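Local structure of D-galactonate dehydratase family member SEN1436 (Salmonella enterica subsp. enterica serovar Enteritidis, 3TW9) at residues Leu29-Lys35 with Val49-Glu55; Leu58-Gly62 with Gly409-Asp413; Tyr173-Gln179 with Ile243-Asp248; Phe232-Arg236 with Leu265-Leu270. The protein catalyses, at a low rate in vitro, the magnesium-dependent dehydration of D-gluconate to 2-dehydro-3-deoxy-D-gluconate, and probably plays no significant part in D-gluconate breakdown in vivo. All blocks are in the same frame, centred on the assembly; numbering follows the deposited sequence.

Contact 1: Leu29-Lys35 with Val49-Glu55; sequences LKITNVK and VKIETNE
Thr-32 and Asn-33 both face Glu-52, a classic beta bulge in the antiparallel hairpin that opens the N-terminal domain of this enolase-superfamily protein. Glu-52 serves both residues with its backbone: its O accepts the N-H of Thr-32 in a nearly straight bond (176°), and its N donates to Asn-33 O at 2.8 Å. Past the bulge the ladder is regular, and Lys-35 and Lys-50, a hydrogen-bonded pair, exchange two backbone bonds. At the other end the side chain of Asn-54 continues the ladder. Its CG sits between backbone N and carbonyl carbon (chi1 63°), which brings OD1 to Lys-30 N at 2.8 Å, the donor standing above the amide carbonyl plane, while Asn-54 N returns a bond to Lys-30 O.

The two faces differ in character. Val-34 and Ile-51 lie on one, where Val-34 CG1 meets Val-49 CG1 at 4.1 Å; Ile-31 CG1 touches Ile-51 CG2 at 3.8 Å. Helices 70-85 and 110-131 pack against these apolar side chains, Val-34 resting on Ile-77 and Ile-51 on Ile-126. The other face carries Asn-33 with Glu-52, and Lys-35 beside Lys-50, the two lysines pointing the same way. Their ammonium groups, 5.2 Å apart NZ to NZ, converge on the carboxylate of Glu-414 in salt bridges, one to each oxygen. Near the edge of the contact, Thr-53 makes an ST turn, its OG1 accepting from Glu-55 N at 3.1 Å and also hydrogen-bonding to Leu-58 O. Water 1 lies between Asn-33 OD1 and Lys-50 O, 2.9 Å from the latter.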
# COMPACT_ATOMS: atom_id res chain seq x y z
N LEU C 29 -8.62 -12.55 -22.74
CA LEU C 29 -7.67 -13.47 -22.14
C LEU C 29 -8.37 -14.24 -21.01
O LEU C 29 -9.10 -13.65 -20.23
CB LEU C 29 -6.48 -12.68 -21.62
CG LEU C 29 -5.27 -13.42 -21.07
CD1 LEU C 29 -4.55 -14.23 -22.15
CD2 LEU C 29 -4.33 -12.39 -20.43
N LYS C 30 -8.16 -15.56 -20.95
CA LYS C 30 -8.78 -16.41 -19.93
C LYS C 30 -7.79 -17.38 -19.32
O LYS C 30 -6.88 -17.85 -20.01
CB LYS C 30 -9.94 -17.23 -20.51
CG LYS C 30 -11.15 -16.44 -20.92
CD LYS C 30 -12.07 -17.30 -21.78
CE LYS C 30 -13.44 -16.64 -21.91
NZ LYS C 30 -13.36 -15.26 -22.48
N ILE C 31 -7.99 -17.70 -18.04
CA ILE C 31 -7.29 -18.83 -17.43
C ILE C 31 -7.89 -20.12 -18.03
O ILE C 31 -9.12 -20.28 -18.08
CB ILE C 31 -7.42 -18.82 -15.88
CG1 ILE C 31 -6.63 -17.64 -15.28
CG2 ILE C 31 -6.93 -20.11 -15.26
CD1 ILE C 31 -7.22 -17.06 -13.99
N THR C 32 -7.01 -21.02 -18.46
CA THR C 32 -7.46 -22.29 -19.06
C THR C 32 -7.19 -23.49 -18.18
O THR C 32 -7.93 -24.48 -18.22
CB THR C 32 -6.77 -22.55 -20.41
OG1 THR C 32 -5.35 -22.40 -20.26
CG2 THR C 32 -7.29 -21.61 -21.47
N ASN C 33 -6.11 -23.43 -17.41
CA ASN C 33 -5.70 -24.52 -16.55
C ASN C 33 -4.92 -23.98 -15.35
O ASN C 33 -4.13 -23.04 -15.49
CB ASN C 33 -4.84 -25.53 -17.32
CG ASN C 33 -4.62 -26.81 -16.54
OD1 ASN C 33 -3.50 -27.17 -16.23
ND2 ASN C 33 -5.72 -27.49 -16.20
N VAL C 34 -5.16 -24.57 -14.19
CA VAL C 34 -4.39 -24.32 -12.98
C VAL C 34 -3.88 -25.66 -12.47
O VAL C 34 -4.68 -26.56 -12.17
CB VAL C 34 -5.26 -23.66 -11.86
CG1 VAL C 34 -4.44 -23.46 -10.59
CG2 VAL C 34 -5.84 -22.34 -12.32
N LYS C 35 -2.56 -25.81 -12.39
CA LYS C 35 -2.01 -27.01 -11.76
C LYS C 35 -0.93 -26.76 -10.70
O LYS C 35 -0.23 -25.73 -10.71
CB LYS C 35 -1.50 -27.99 -12.80
CG LYS C 35 -0.19 -27.61 -13.41
CD LYS C 35 0.31 -28.68 -14.39
CE LYS C 35 1.15 -28.02 -15.46
NZ LYS C 35 1.51 -28.91 -16.60
N VAL C 49 2.60 -23.34 -8.30
CA VAL C 49 1.41 -23.26 -9.15
C VAL C 49 1.78 -22.74 -10.53
O VAL C 49 2.44 -21.71 -10.64
CB VAL C 49 0.31 -22.32 -8.51
CG1 VAL C 49 -0.82 -21.96 -9.50
CG2 VAL C 49 -0.29 -22.98 -7.29
N LYS C 50 1.31 -23.44 -11.57
CA LYS C 50 1.39 -22.95 -12.96
C LYS C 50 0.01 -22.64 -13.47
O LYS C 50 -0.87 -23.52 -13.47
CB LYS C 50 2.07 -23.97 -13.87
CG LYS C 50 2.23 -23.52 -15.33
CD LYS C 50 3.17 -24.48 -16.03
CE LYS C 50 3.51 -24.05 -17.42
NZ LYS C 50 4.57 -24.98 -17.92
N ILE C 51 -0.20 -21.41 -13.92
CA ILE C 51 -1.48 -21.00 -14.48
C ILE C 51 -1.32 -20.81 -15.98
O ILE C 51 -0.56 -19.95 -16.42
CB ILE C 51 -1.99 -19.68 -13.82
CG1 ILE C 51 -2.36 -19.92 -12.35
CG2 ILE C 51 -3.21 -19.13 -14.57
CD1 ILE C 51 -2.99 -18.73 -11.68
N GLU C 52 -2.03 -21.62 -16.76
CA GLU C 52 -2.00 -21.49 -18.21
C GLU C 52 -3.12 -20.59 -18.72
O GLU C 52 -4.18 -20.47 -18.10
CB GLU C 52 -2.04 -22.86 -18.89
CG GLU C 52 -0.75 -23.66 -18.74
CD GLU C 52 -0.85 -25.05 -19.32
OE1 GLU C 52 -1.98 -25.58 -19.42
OE2 GLU C 52 0.21 -25.62 -19.67
N THR C 53 -2.88 -19.94 -19.85
CA THR C 53 -3.91 -19.09 -20.43
C THR C 53 -4.29 -19.57 -21.83
O THR C 53 -3.70 -20.54 -22.35
CB THR C 53 -3.46 -17.65 -20.54
OG1 THR C 53 -2.43 -17.55 -21.53
CG2 THR C 53 -2.95 -17.13 -19.18
N ASN C 54 -5.26 -18.89 -22.43
CA ASN C 54 -5.65 -19.15 -23.82
C ASN C 54 -4.78 -18.42 -24.85
O ASN C 54 -5.09 -18.41 -26.03
CB ASN C 54 -7.15 -18.86 -24.05
CG ASN C 54 -7.52 -17.40 -23.83
OD1 ASN C 54 -6.79 -16.65 -23.18
ND2 ASN C 54 -8.68 -17.01 -24.34
N GLU C 55 -3.71 -17.79 -24.39
CA GLU C 55 -2.68 -17.24 -25.25
C GLU C 55 -1.53 -18.22 -25.22
O GLU C 55 -0.97 -18.48 -24.15
CB GLU C 55 -2.22 -15.87 -24.74
CG GLU C 55 -1.13 -15.20 -25.57
CD GLU C 55 -1.69 -14.37 -26.70
OE1 GLU C 55 -2.50 -13.45 -26.43
OE2 GLU C 55 -1.31 -14.63 -27.87
O HOH W 1 -1.42 -25.12 -15.80

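Contact 2: Leu58-Gly62 with Gly409-Asp413; sequences LYGLG and GIDID
Tyr-59 and Asp-411 cross at about a right angle, with the phenol ring and the carboxylate turned 48° apart. The phenol OH donates to Asp-411 OD2 at 2.6 Å, using the syn lone pair of that oxygen, on the side of its partner OD1. OD1 itself lies at the edge of the ring, 3.4 Å from Tyr-59 CE1. The tyrosine ring reaches the carboxylate from a first torsion that sets CG between the backbone N and the carbonyl carbon (chi1 54°).

Two residues along the strand, Leu-61 extends toward the same stretch of chain and crosses Ile-412 obliquely. Its CD1 lies 3.7 Å from Asp-411 CA, and both of its methyls approach Ile-412 CG2, with CD2 to CG2 at 3.8 Å. A polar contact and an apolar one thus join strand 59-63 of the N-terminal domain to the segment leading into helix 414-417.

The carboxylate is held at both oxygens: Ile-412 N donates to Asp-411 OD1 at 2.8 Å, on the anti side. Tyr-59 also makes cation-pi contacts with Lys-50 and Lys-129. With one donor on each oxygen, the phenol on OD2 and the backbone N-H on OD1, the carboxylate of Asp-411 is probably ionised.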
# COMPACT_ATOMS: atom_id res chain seq x y z
N LEU C 58 1.93 -18.25 -23.01
CA LEU C 58 1.75 -17.36 -21.85
C LEU C 58 1.18 -18.08 -20.62
O LEU C 58 0.05 -18.57 -20.62
CB LEU C 58 0.90 -16.14 -22.19
CG LEU C 58 0.57 -15.17 -21.04
CD1 LEU C 58 1.81 -14.47 -20.45
CD2 LEU C 58 -0.44 -14.18 -21.54
N TYR C 59 2.00 -18.13 -19.58
CA TYR C 59 1.63 -18.77 -18.32
C TYR C 59 2.35 -18.05 -17.21
O TYR C 59 3.29 -17.30 -17.47
CB TYR C 59 2.01 -20.25 -18.30
CG TYR C 59 3.46 -20.54 -18.60
CD1 TYR C 59 4.46 -20.41 -17.62
CD2 TYR C 59 3.83 -20.97 -19.88
CE1 TYR C 59 5.80 -20.70 -17.92
CE2 TYR C 59 5.15 -21.26 -20.19
CZ TYR C 59 6.12 -21.12 -19.22
OH TYR C 59 7.42 -21.41 -19.55
N GLY C 60 1.93 -18.31 -15.98
CA GLY C 60 2.51 -17.64 -14.82
C GLY C 60 2.83 -18.70 -13.77
O GLY C 60 2.16 -19.75 -13.71
N LEU C 61 3.85 -18.43 -12.97
CA LEU C 61 4.26 -19.31 -11.89
C LEU C 61 4.18 -18.60 -10.55
O LEU C 61 4.53 -17.41 -10.45
CB LEU C 61 5.68 -19.83 -12.07
CG LEU C 61 5.94 -20.58 -13.37
CD1 LEU C 61 7.43 -20.87 -13.43
CD2 LEU C 61 5.08 -21.84 -13.41
N GLY C 62 3.76 -19.35 -9.54
CA GLY C 62 3.64 -18.82 -8.19
C GLY C 62 4.09 -19.82 -7.15
O GLY C 62 4.04 -21.02 -7.38
N GLY C 409 10.72 -13.41 -13.87
CA GLY C 409 12.02 -13.81 -14.48
C GLY C 409 12.48 -15.22 -14.14
O GLY C 409 13.68 -15.53 -14.12
N ILE C 410 11.53 -16.10 -13.87
CA ILE C 410 11.83 -17.44 -13.41
C ILE C 410 11.00 -18.40 -14.22
O ILE C 410 9.91 -18.04 -14.68
CB ILE C 410 11.51 -17.59 -11.86
CG1 ILE C 410 12.10 -18.87 -11.25
CG2 ILE C 410 9.99 -17.47 -11.60
CD1 ILE C 410 13.56 -18.84 -11.15
N ASP C 411 11.50 -19.61 -14.44
CA ASP C 411 10.69 -20.62 -15.07
C ASP C 411 10.84 -21.92 -14.30
O ASP C 411 11.60 -21.99 -13.34
CB ASP C 411 11.02 -20.77 -16.56
CG ASP C 411 9.78 -21.09 -17.41
OD1 ASP C 411 8.84 -21.74 -16.91
OD2 ASP C 411 9.76 -20.70 -18.59
N ILE C 412 10.06 -22.93 -14.70
CA ILE C 412 10.21 -24.27 -14.17
C ILE C 412 10.25 -25.28 -15.34
O ILE C 412 9.50 -25.15 -16.31
CB ILE C 412 9.10 -24.63 -13.14
CG1 ILE C 412 9.44 -25.96 -12.45
CG2 ILE C 412 7.70 -24.60 -13.78
CD1 ILE C 412 8.54 -26.30 -11.24
N ASP C 413 11.16 -26.24 -15.24
CA ASP C 413 11.21 -27.35 -16.18
C ASP C 413 10.47 -28.51 -15.54
O ASP C 413 10.99 -29.16 -14.62
CB ASP C 413 12.67 -27.73 -16.47
CG ASP C 413 12.81 -28.71 -17.65
OD1 ASP C 413 12.01 -29.66 -17.76
OD2 ASP C 413 13.73 -28.52 -18.47

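Contact 3: Tyr173-Gln179 with Ile243-Asp248; sequences YQYVRCQ and IEFIHD
Strands 175-177 and 244-248 run parallel, 24° apart in direction, and neighbour each other in the barrel of the C-terminal domain; their backbone bonds alternate from Glu-244 N to Gln-174 O through Val-176 and Ile-246 to Cys-178 N and Ile-246 O.

Tyr-175 and Glu-244 lie side by side on one face, ring CD1 to Glu-244 CB at 3.5 Å. Val-176 and Phe-245 take the other face, where Val-176 CG2 meets the edge of the phenyl ring at CD1, 3.7 Å away. Cys-178 SG approaches the same ring obliquely, 4.1 Å from its centroid, a sulfur-aromatic contact. Helices 158-171 and 221-239 pack on this apolar side.

Beyond the last backbone rung, side chains take over. His-247 ND1 donates to Cys-178 O at 2.8 Å, almost straight and within the ring plane, while Tyr-224 bonds to its other nitrogen. Gln-179, folded back at chi2 (-68°), brings its amide nearly parallel to that imidazole, their planes 8° apart. The amide then reads both backbone polar atoms of Asp-248: OE1 accepts from Asp-248 N at 2.8 Å on an in-plane lone pair, and NE2 donates to Asp-248 O at 3.0 Å.

Asp-248 is a magnesium ligand, as is nearby Glu-274. Arg-177, whose main salt bridge is to Asp-154, makes a long one from NH1 to Asp-248 OD2 at 3.7 Å. Gln-179 is thus a second-shell residue: its two bonds fix the backbone from which the metal-binding carboxylate projects, while the arginine probably tempers the negative charge of the carboxylates at the magnesium site.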
# COMPACT_ATOMS: atom_id res chain seq x y z
N TYR C 173 29.48 -11.36 2.28
CA TYR C 173 28.33 -11.08 3.16
C TYR C 173 28.69 -10.00 4.17
O TYR C 173 29.76 -10.06 4.83
CB TYR C 173 27.84 -12.35 3.84
CG TYR C 173 27.03 -13.23 2.93
CD1 TYR C 173 25.66 -12.99 2.73
CD2 TYR C 173 27.62 -14.31 2.24
CE1 TYR C 173 24.89 -13.81 1.90
CE2 TYR C 173 26.86 -15.12 1.39
CZ TYR C 173 25.50 -14.87 1.23
OH TYR C 173 24.75 -15.66 0.39
N GLN C 174 27.81 -9.01 4.28
CA GLN C 174 28.01 -7.88 5.18
C GLN C 174 27.04 -7.93 6.35
O GLN C 174 27.04 -7.05 7.21
CB GLN C 174 27.87 -6.58 4.39
CG GLN C 174 28.96 -6.46 3.33
CD GLN C 174 29.05 -5.09 2.74
OE1 GLN C 174 29.87 -4.28 3.16
NE2 GLN C 174 28.16 -4.79 1.80
N TYR C 175 26.25 -9.00 6.37
CA TYR C 175 25.22 -9.23 7.39
C TYR C 175 25.15 -10.75 7.59
O TYR C 175 25.04 -11.48 6.61
CB TYR C 175 23.84 -8.78 6.91
CG TYR C 175 23.67 -7.37 6.39
CD1 TYR C 175 22.97 -6.41 7.15
CD2 TYR C 175 24.12 -7.01 5.12
CE1 TYR C 175 22.80 -5.10 6.65
CE2 TYR C 175 23.95 -5.75 4.62
CZ TYR C 175 23.30 -4.80 5.37
OH TYR C 175 23.15 -3.56 4.81
N VAL C 176 25.19 -11.22 8.83
CA VAL C 176 25.15 -12.67 9.11
C VAL C 176 24.28 -13.00 10.30
O VAL C 176 24.30 -12.27 11.28
CB VAL C 176 26.56 -13.29 9.43
CG1 VAL C 176 27.37 -13.47 8.15
CG2 VAL C 176 27.32 -12.42 10.42
N ARG C 177 23.56 -14.11 10.22
CA ARG C 177 22.86 -14.64 11.39
C ARG C 177 23.83 -15.47 12.20
O ARG C 177 24.50 -16.33 11.64
CB ARG C 177 21.72 -15.54 10.96
CG ARG C 177 20.87 -15.99 12.17
CD ARG C 177 19.72 -16.87 11.73
NE ARG C 177 20.11 -18.27 11.71
CZ ARG C 177 19.26 -19.29 11.74
NH1 ARG C 177 17.95 -19.05 11.79
NH2 ARG C 177 19.72 -20.54 11.73
N CYS C 178 23.86 -15.21 13.51
CA CYS C 178 24.77 -15.88 14.44
C CYS C 178 23.98 -16.53 15.54
O CYS C 178 23.22 -15.86 16.26
CB CYS C 178 25.73 -14.87 15.09
SG CYS C 178 26.59 -13.85 13.89
N GLN C 179 24.13 -17.85 15.65
CA GLN C 179 23.47 -18.65 16.68
C GLN C 179 24.51 -19.44 17.49
O GLN C 179 25.68 -19.56 17.08
CB GLN C 179 22.44 -19.61 16.05
CG GLN C 179 21.40 -18.97 15.07
CD GLN C 179 20.39 -18.02 15.73
OE1 GLN C 179 20.17 -16.92 15.25
NE2 GLN C 179 19.78 -18.45 16.83
N ILE C 243 30.73 -5.57 10.89
CA ILE C 243 29.85 -6.67 10.47
C ILE C 243 28.48 -6.55 11.16
O ILE C 243 28.41 -6.28 12.34
CB ILE C 243 30.51 -8.07 10.73
CG1 ILE C 243 29.63 -9.23 10.25
CG2 ILE C 243 30.92 -8.24 12.20
CD1 ILE C 243 29.42 -9.25 8.74
N GLU C 244 27.42 -6.74 10.39
CA GLU C 244 26.07 -6.74 10.95
C GLU C 244 25.67 -8.15 11.41
O GLU C 244 25.83 -9.13 10.66
CB GLU C 244 25.05 -6.19 9.95
CG GLU C 244 25.24 -4.74 9.51
CD GLU C 244 24.95 -3.69 10.59
OE1 GLU C 244 24.29 -4.00 11.60
OE2 GLU C 244 25.40 -2.55 10.43
N PHE C 245 25.15 -8.23 12.64
CA PHE C 245 24.74 -9.49 13.27
C PHE C 245 23.24 -9.55 13.45
O PHE C 245 22.62 -8.58 13.88
CB PHE C 245 25.35 -9.62 14.67
CG PHE C 245 26.83 -9.89 14.69
CD1 PHE C 245 27.48 -10.44 13.59
CD2 PHE C 245 27.55 -9.66 15.86
CE1 PHE C 245 28.84 -10.72 13.63
CE2 PHE C 245 28.93 -9.93 15.91
CZ PHE C 245 29.56 -10.47 14.79
N ILE C 246 22.68 -10.70 13.09
CA ILE C 246 21.29 -11.05 13.39
C ILE C 246 21.26 -12.25 14.33
O ILE C 246 22.05 -13.18 14.20
CB ILE C 246 20.53 -11.33 12.08
CG1 ILE C 246 20.18 -9.99 11.44
CG2 ILE C 246 19.27 -12.24 12.29
CD1 ILE C 246 19.90 -10.08 10.05
N HIS C 247 20.36 -12.22 15.31
CA HIS C 247 20.16 -13.37 16.16
C HIS C 247 18.69 -13.70 16.21
O HIS C 247 17.87 -12.81 16.44
CB HIS C 247 20.69 -13.15 17.59
CG HIS C 247 20.53 -14.35 18.46
ND1 HIS C 247 21.29 -15.49 18.28
CD2 HIS C 247 19.64 -14.64 19.44
CE1 HIS C 247 20.91 -16.41 19.15
NE2 HIS C 247 19.91 -15.93 19.86
N ASP C 248 18.37 -14.97 16.03
CA ASP C 248 16.99 -15.45 16.05
C ASP C 248 16.68 -16.16 17.37
O ASP C 248 17.18 -17.25 17.65
CB ASP C 248 16.80 -16.40 14.84
CG ASP C 248 15.36 -16.73 14.54
OD1 ASP C 248 14.46 -16.23 15.25
OD2 ASP C 248 15.11 -17.48 13.56

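Contact 4: Phe232-Arg236 with Leu265-Leu270; sequences FDHLR and LEQYQL
The ring of Tyr-268 is sandwiched. Over one face lie the CB of Phe-232 and the backbone N of Asp-233, and over the centre of the opposite face sits CG of Gln-267, 3.5 Å above the plane. Phe-232 CB makes a CH-pi contact, 4.2 Å from the ring centroid. The phenol oxygen reaches the side of Asp-233, 3.5 Å from its CB, and gives a weak hydrogen bond to Asp-233 OD1. Phe-232 presents its own ring to other partners: Leu-270 CD1, in one of that leucine's two conformers, stands over one face, and CD2 of the ring touches Leu-265 CD2 at 4.0 Å.

The guanidinium of Arg-236 is engaged at its edge. NE and NH2 approach Tyr-268 O side-on, at 2.9 and 2.8 Å respectively, and that oxygen lies only 8° out of the guanidinium plane. The chain bends at chi2 (-61°) on its way from the helix to this carbonyl. Water 2, also in the guanidinium plane, accepts from Arg-236 NH2 at 3.0 Å and donates to Gln-269 O. Two N-H groups converging on one carbonyl hold the guanidinium against rotation, and the third nitrogen, NH1, bonds to Gly-240 O and Ile-243 O. One arginine thereby ties its own helix to the turn at 265-270 and to the chain entering the next strand.

The contact thus joins helix 221-239, which precedes strand 244-248, to the segment between helix 255-265 and strand 272-274. Leu-235, on helix 221-239, faces Phe-245 of strand 244-248 and Ile-165 of helix 158-171.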
# COMPACT_ATOMS: atom_id res chain seq x y z
N PHE C 232 27.92 -13.17 21.89
CA PHE C 232 28.10 -11.89 21.22
C PHE C 232 29.23 -11.03 21.76
O PHE C 232 29.86 -10.30 20.98
CB PHE C 232 26.76 -11.13 21.14
CG PHE C 232 25.88 -11.68 20.07
CD1 PHE C 232 26.20 -11.47 18.72
CD2 PHE C 232 24.79 -12.48 20.38
CE1 PHE C 232 25.44 -12.04 17.69
CE2 PHE C 232 24.01 -13.06 19.36
CZ PHE C 232 24.34 -12.83 18.00
N ASP C 233 29.51 -11.13 23.06
CA ASP C 233 30.69 -10.49 23.63
C ASP C 233 31.94 -11.01 22.91
O ASP C 233 32.76 -10.21 22.38
CB ASP C 233 30.78 -10.71 25.14
CG ASP C 233 31.88 -9.89 25.77
OD1 ASP C 233 31.74 -8.65 25.87
OD2 ASP C 233 32.91 -10.48 26.15
N HIS C 234 32.05 -12.33 22.82
CA HIS C 234 33.16 -12.99 22.10
C HIS C 234 33.25 -12.60 20.63
O HIS C 234 34.32 -12.25 20.16
CB HIS C 234 33.09 -14.51 22.19
CG HIS C 234 34.20 -15.19 21.44
ND1 HIS C 234 35.48 -15.28 21.93
CD2 HIS C 234 34.23 -15.75 20.20
CE1 HIS C 234 36.25 -15.90 21.05
NE2 HIS C 234 35.51 -16.19 19.99
N LEU C 235 32.14 -12.69 19.90
CA LEU C 235 32.14 -12.36 18.49
C LEU C 235 32.47 -10.90 18.26
O LEU C 235 33.20 -10.58 17.34
CB LEU C 235 30.80 -12.72 17.83
CG LEU C 235 30.46 -14.22 17.72
CD1 LEU C 235 29.08 -14.41 17.15
CD2 LEU C 235 31.50 -15.00 16.92
N ARG C 236 31.95 -9.99 19.08
CA ARG C 236 32.32 -8.58 18.90
C ARG C 236 33.80 -8.32 19.23
O ARG C 236 34.44 -7.48 18.61
CB ARG C 236 31.41 -7.64 19.70
CG ARG C 236 30.01 -7.52 19.10
CD ARG C 236 30.06 -6.96 17.67
NE ARG C 236 28.71 -6.54 17.25
CZ ARG C 236 28.33 -6.31 16.00
NH1 ARG C 236 29.18 -6.50 14.99
NH2 ARG C 236 27.08 -5.92 15.75
N LEU C 265 21.57 -7.44 25.11
CA LEU C 265 22.21 -7.44 23.78
C LEU C 265 22.31 -6.06 23.14
O LEU C 265 22.90 -5.93 22.07
CB LEU C 265 21.49 -8.39 22.83
CG LEU C 265 21.52 -9.89 23.18
CD1 LEU C 265 20.74 -10.68 22.18
CD2 LEU C 265 22.96 -10.43 23.27
N GLU C 266 21.71 -5.05 23.77
CA GLU C 266 21.83 -3.65 23.31
C GLU C 266 23.24 -3.20 22.98
O GLU C 266 23.48 -2.64 21.92
CB GLU C 266 21.22 -2.68 24.33
CG GLU C 266 19.76 -2.45 24.07
CD GLU C 266 19.06 -1.59 25.08
OE1 GLU C 266 19.63 -0.60 25.61
OE2 GLU C 266 17.88 -1.90 25.34
N GLN C 267 24.18 -3.47 23.90
CA GLN C 267 25.57 -3.04 23.77
C GLN C 267 26.28 -3.66 22.55
O GLN C 267 27.33 -3.16 22.13
CB GLN C 267 26.34 -3.40 25.04
CG GLN C 267 26.31 -4.89 25.36
CD GLN C 267 26.89 -5.22 26.73
OE1 GLN C 267 28.01 -4.86 27.05
NE2 GLN C 267 26.10 -5.93 27.53
N TYR C 268 25.72 -4.74 22.00
CA TYR C 268 26.36 -5.45 20.87
C TYR C 268 25.83 -5.02 19.51
O TYR C 268 26.31 -5.50 18.46
CB TYR C 268 26.24 -6.97 21.07
CG TYR C 268 26.76 -7.40 22.40
CD1 TYR C 268 28.09 -7.13 22.77
CD2 TYR C 268 25.94 -8.06 23.32
CE1 TYR C 268 28.60 -7.51 24.01
CE2 TYR C 268 26.44 -8.45 24.57
CZ TYR C 268 27.77 -8.17 24.91
OH TYR C 268 28.27 -8.54 26.14
N GLN C 269 24.84 -4.10 19.55
CA GLN C 269 24.36 -3.40 18.35
C GLN C 269 23.95 -4.36 17.24
O GLN C 269 24.48 -4.27 16.11
CB GLN C 269 25.44 -2.43 17.84
CG GLN C 269 25.92 -1.39 18.86
CD GLN C 269 25.26 -0.04 18.66
OE1 GLN C 269 24.17 0.05 18.10
NE2 GLN C 269 25.92 1.02 19.11
N LEU C 270 23.04 -5.28 17.55
CA LEU C 270 22.53 -6.21 16.55
C LEU C 270 21.74 -5.47 15.48
O LEU C 270 21.11 -4.45 15.75
CB LEU C 270 21.64 -7.29 17.20
CG LEU C 270 22.39 -8.52 17.74
CD1 LEU C 270 23.36 -8.16 18.86
CD2 LEU C 270 21.41 -9.58 18.21
O HOH W 2 24.94 -5.44 13.69

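The four contacts fall into two pairs on opposite sides of the chain's centre. Contacts 1 and 2 share the antiparallel sheet of the N-terminal domain, where strands 46-53 and 59-63 are neighbours; contact 1 is partly buried, and contact 2 is a buried junction with residues 409-413. Contacts 3 and 4, both buried, share the barrel: helix 221-239 precedes strand 244-248, and Phe-232 packs against Phe-245. Backbone ladders dominate contacts 1 and 3, antiparallel in one and parallel in the other, whereas contact 2 is made mainly by side chains and contact 4 sets a guanidinium on a backbone carbonyl. Among the four, contact 3 alone includes a magnesium ligand; contacts 1 and 2 lie away from the annotated sites.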